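Local coordinates for p1 (Rice yellow mottle virus, PDB 6TY0), which acts as a viral suppressor of RNA silencing in the host plant and binds zinc through zinc fingers, at residues A[35-46]-A[83-93]. Numbering follows the deposited sequence.
Sequences TWDVDSVRDPSL and IPPVHFDVVCA. With ZN (zinc ion), chain C.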
# COMPACT_ATOMS: atom_id res chain seq x y z
N THR A 35 2.85 -5.49 9.69
CA THR A 35 3.72 -6.62 9.43
C THR A 35 5.18 -6.19 9.20
O THR A 35 6.11 -6.88 9.64
CB THR A 35 3.14 -7.47 8.29
OG1 THR A 35 1.85 -7.88 8.69
CG2 THR A 35 3.99 -8.70 7.95
N TRP A 36 5.39 -5.01 8.61
CA TRP A 36 6.72 -4.59 8.16
C TRP A 36 7.31 -3.44 8.97
O TRP A 36 8.31 -2.83 8.56
CB TRP A 36 6.65 -4.25 6.67
CG TRP A 36 6.00 -5.32 5.91
CD1 TRP A 36 4.74 -5.30 5.41
CD2 TRP A 36 6.52 -6.62 5.64
NE1 TRP A 36 4.47 -6.47 4.81
CE2 TRP A 36 5.54 -7.31 4.94
CE3 TRP A 36 7.74 -7.25 5.92
CZ2 TRP A 36 5.72 -8.61 4.50
CZ3 TRP A 36 7.91 -8.54 5.48
CH2 TRP A 36 6.91 -9.21 4.78
N ASP A 37 6.68 -3.15 10.12
CA ASP A 37 7.25 -2.24 11.12
C ASP A 37 8.35 -2.92 11.93
O ASP A 37 8.13 -3.35 13.07
CB ASP A 37 6.17 -1.77 12.09
CG ASP A 37 5.18 -0.81 11.44
OD1 ASP A 37 5.59 -0.03 10.55
OD2 ASP A 37 3.98 -0.84 11.82
N VAL A 38 9.52 -3.06 11.32
CA VAL A 38 10.67 -3.70 11.95
C VAL A 38 11.88 -2.84 11.64
O VAL A 38 11.83 -2.07 10.67
CB VAL A 38 10.87 -5.14 11.43
CG1 VAL A 38 9.71 -6.01 11.83
CG2 VAL A 38 11.05 -5.16 9.91
N ASP A 39 12.96 -2.96 12.43
CA ASP A 39 14.12 -2.03 12.37
C ASP A 39 14.80 -1.99 11.00
O ASP A 39 15.26 -0.94 10.59
CB ASP A 39 15.21 -2.41 13.39
CG ASP A 39 14.91 -1.91 14.79
OD1 ASP A 39 13.73 -1.78 15.18
OD2 ASP A 39 15.89 -1.64 15.53
N SER A 40 14.86 -3.13 10.33
CA SER A 40 15.61 -3.25 9.06
C SER A 40 14.87 -2.65 7.85
O SER A 40 15.43 -2.60 6.77
CB SER A 40 15.94 -4.72 8.79
OG SER A 40 14.80 -5.54 9.04
N VAL A 41 13.62 -2.21 8.02
CA VAL A 41 12.89 -1.50 6.97
C VAL A 41 13.08 -0.01 7.17
O VAL A 41 12.52 0.56 8.09
CB VAL A 41 11.41 -1.90 6.98
CG1 VAL A 41 10.55 -1.02 6.11
CG2 VAL A 41 11.30 -3.35 6.53
N ARG A 42 13.87 0.63 6.33
CA ARG A 42 14.17 2.05 6.49
C ARG A 42 14.01 2.74 5.17
O ARG A 42 14.25 2.14 4.12
CB ARG A 42 15.61 2.25 6.99
CG ARG A 42 15.86 1.62 8.35
CD ARG A 42 17.33 1.48 8.70
NE ARG A 42 17.42 1.12 10.11
CZ ARG A 42 17.23 1.96 11.13
NH1 ARG A 42 16.96 3.26 10.93
NH2 ARG A 42 17.31 1.51 12.38
N ASP A 43 13.67 4.02 5.24
CA ASP A 43 13.49 4.86 4.05
C ASP A 43 14.72 4.79 3.15
O ASP A 43 15.79 5.13 3.59
CB ASP A 43 13.24 6.32 4.45
CG ASP A 43 11.94 6.50 5.19
OD1 ASP A 43 11.01 5.70 4.98
OD2 ASP A 43 11.83 7.46 5.96
N PRO A 44 14.58 4.28 1.92
CA PRO A 44 15.73 4.20 1.04
C PRO A 44 16.04 5.47 0.28
O PRO A 44 15.14 6.31 0.03
CB PRO A 44 15.33 3.15 0.02
CG PRO A 44 13.86 3.22 -0.02
CD PRO A 44 13.42 3.58 1.36
N SER A 45 17.29 5.54 -0.16
CA SER A 45 17.83 6.61 -0.94
C SER A 45 18.49 5.99 -2.18
O SER A 45 19.36 5.13 -2.05
CB SER A 45 18.85 7.35 -0.09
OG SER A 45 19.34 8.47 -0.79
N LEU A 46 18.02 6.36 -3.37
CA LEU A 46 18.35 5.67 -4.61
C LEU A 46 18.88 6.63 -5.67
O LEU A 46 18.60 7.84 -5.61
CB LEU A 46 17.11 5.04 -5.22
CG LEU A 46 16.23 4.12 -4.35
CD1 LEU A 46 14.98 3.81 -5.13
CD2 LEU A 46 16.95 2.82 -3.94
N ILE A 83 14.71 2.93 -12.29
CA ILE A 83 14.83 3.12 -10.87
C ILE A 83 15.15 1.74 -10.24
O ILE A 83 14.43 0.78 -10.47
CB ILE A 83 13.53 3.72 -10.29
CG1 ILE A 83 13.18 5.06 -11.01
CG2 ILE A 83 13.71 3.96 -8.79
CD1 ILE A 83 11.81 5.63 -10.65
N PRO A 84 16.22 1.64 -9.46
CA PRO A 84 16.50 0.30 -8.90
C PRO A 84 15.30 -0.24 -8.07
O PRO A 84 14.70 0.51 -7.29
CB PRO A 84 17.73 0.52 -8.01
CG PRO A 84 18.33 1.84 -8.44
CD PRO A 84 17.18 2.65 -8.99
N PRO A 85 14.93 -1.51 -8.27
CA PRO A 85 13.94 -2.21 -7.43
C PRO A 85 14.37 -2.18 -5.98
O PRO A 85 15.54 -2.30 -5.70
CB PRO A 85 13.99 -3.65 -7.93
CG PRO A 85 14.74 -3.62 -9.22
CD PRO A 85 15.67 -2.45 -9.14
N VAL A 86 13.47 -1.93 -5.04
CA VAL A 86 13.80 -1.93 -3.61
C VAL A 86 13.25 -3.22 -3.03
O VAL A 86 12.09 -3.58 -3.27
CB VAL A 86 13.15 -0.76 -2.87
CG1 VAL A 86 13.52 -0.78 -1.37
CG2 VAL A 86 13.56 0.55 -3.55
N HIS A 87 14.08 -3.92 -2.28
CA HIS A 87 13.75 -5.23 -1.72
C HIS A 87 14.02 -5.21 -0.25
O HIS A 87 15.12 -4.92 0.16
CB HIS A 87 14.65 -6.31 -2.31
CG HIS A 87 14.32 -6.61 -3.72
ND1 HIS A 87 13.08 -7.08 -4.09
CD2 HIS A 87 15.03 -6.48 -4.86
CE1 HIS A 87 13.05 -7.23 -5.40
NE2 HIS A 87 14.22 -6.89 -5.89
N PHE A 88 13.00 -5.48 0.54
CA PHE A 88 13.18 -5.68 1.97
C PHE A 88 12.95 -7.14 2.23
O PHE A 88 11.80 -7.60 2.33
CB PHE A 88 12.17 -4.83 2.75
CG PHE A 88 12.48 -3.37 2.69
CD1 PHE A 88 13.63 -2.88 3.28
CD2 PHE A 88 11.67 -2.50 2.01
CE1 PHE A 88 13.95 -1.53 3.19
CE2 PHE A 88 11.98 -1.15 1.90
CZ PHE A 88 13.12 -0.66 2.51
N ASP A 89 14.06 -7.88 2.29
CA ASP A 89 14.07 -9.29 2.70
C ASP A 89 14.43 -9.31 4.17
O ASP A 89 15.59 -9.22 4.52
CB ASP A 89 15.07 -10.09 1.85
CG ASP A 89 14.69 -10.09 0.37
OD1 ASP A 89 13.56 -10.43 0.05
OD2 ASP A 89 15.52 -9.69 -0.46
N VAL A 90 13.42 -9.42 5.03
CA VAL A 90 13.61 -9.17 6.43
C VAL A 90 12.85 -10.20 7.24
O VAL A 90 12.17 -11.02 6.68
CB VAL A 90 13.09 -7.76 6.78
CG1 VAL A 90 13.85 -6.70 5.99
CG2 VAL A 90 11.58 -7.65 6.55
N VAL A 91 13.00 -10.15 8.55
CA VAL A 91 12.21 -10.97 9.46
C VAL A 91 11.01 -10.11 9.84
O VAL A 91 11.18 -9.00 10.35
CB VAL A 91 13.00 -11.42 10.71
CG1 VAL A 91 12.13 -12.22 11.65
CG2 VAL A 91 14.25 -12.21 10.30
N CYS A 92 9.82 -10.62 9.56
CA CYS A 92 8.59 -9.82 9.72
C CYS A 92 8.25 -9.68 11.23
O CYS A 92 8.89 -10.33 12.08
CB CYS A 92 7.43 -10.44 8.95
SG CYS A 92 6.61 -11.82 9.84
N ALA A 93 7.29 -8.81 11.55
CA ALA A 93 6.91 -8.57 12.95
C ALA A 93 6.39 -9.81 13.69
O ALA A 93 6.52 -9.91 14.87
CB ALA A 93 5.90 -7.42 13.05
ZN ZN C . 7.47 -13.89 8.98
O HOH W 1 15.05 -8.51 9.52
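Ala93 N donates the single direct hydrogen bond between 35-46 and 83-93, to Thr35 O over 3.0 Å, and it does so next to Cys92, whose SG binds zinc at 2.4 Å. The bond is nearly straight, at 163°, and lies in the carbonyl plane of Thr35, so the backbone just after the zinc ligand is tied to the backbone at Thr35. Beside it, Val38 CG1 rests 3.6 Å from Val91 O and also reaches Ala93 N. Trp36 meets Val90 through its six-membered ring, CE3 lying 3.9 Å from CG2 at the indole edge, while Phe62 of strand 54-64 meets the same indole.

A water adds a second polar link: it accepts from Val91 N and hydrogen-bonds Ser40 OG. That hydroxyl is swung between its own backbone N and carbonyl (chi1 45°), which brings it to 3.4 Å from Val90 CG1.

Further along, the ring of Phe88 lies against the backbone of 40-42. Val41 CG1, set opposite its backbone N (chi1 169°), stands over the ring centre in a CH-pi contact, 4.3 Å from the centroid, while Arg42 O approaches CZ at the ring edge, near its plane. Beyond Pro44, Leu46 CD1 fits between Ile83 CG2 and Val86 CG2, 3.9 Å from each. The contact thus packs the chain leading into strand 45-51 against strand 86-90, joining the two mixed sheets of this N-terminal part of P1 and ending at a Cys4 zinc finger, in which Cys92 shares the metal with Cys64, Cys67 and Cys95.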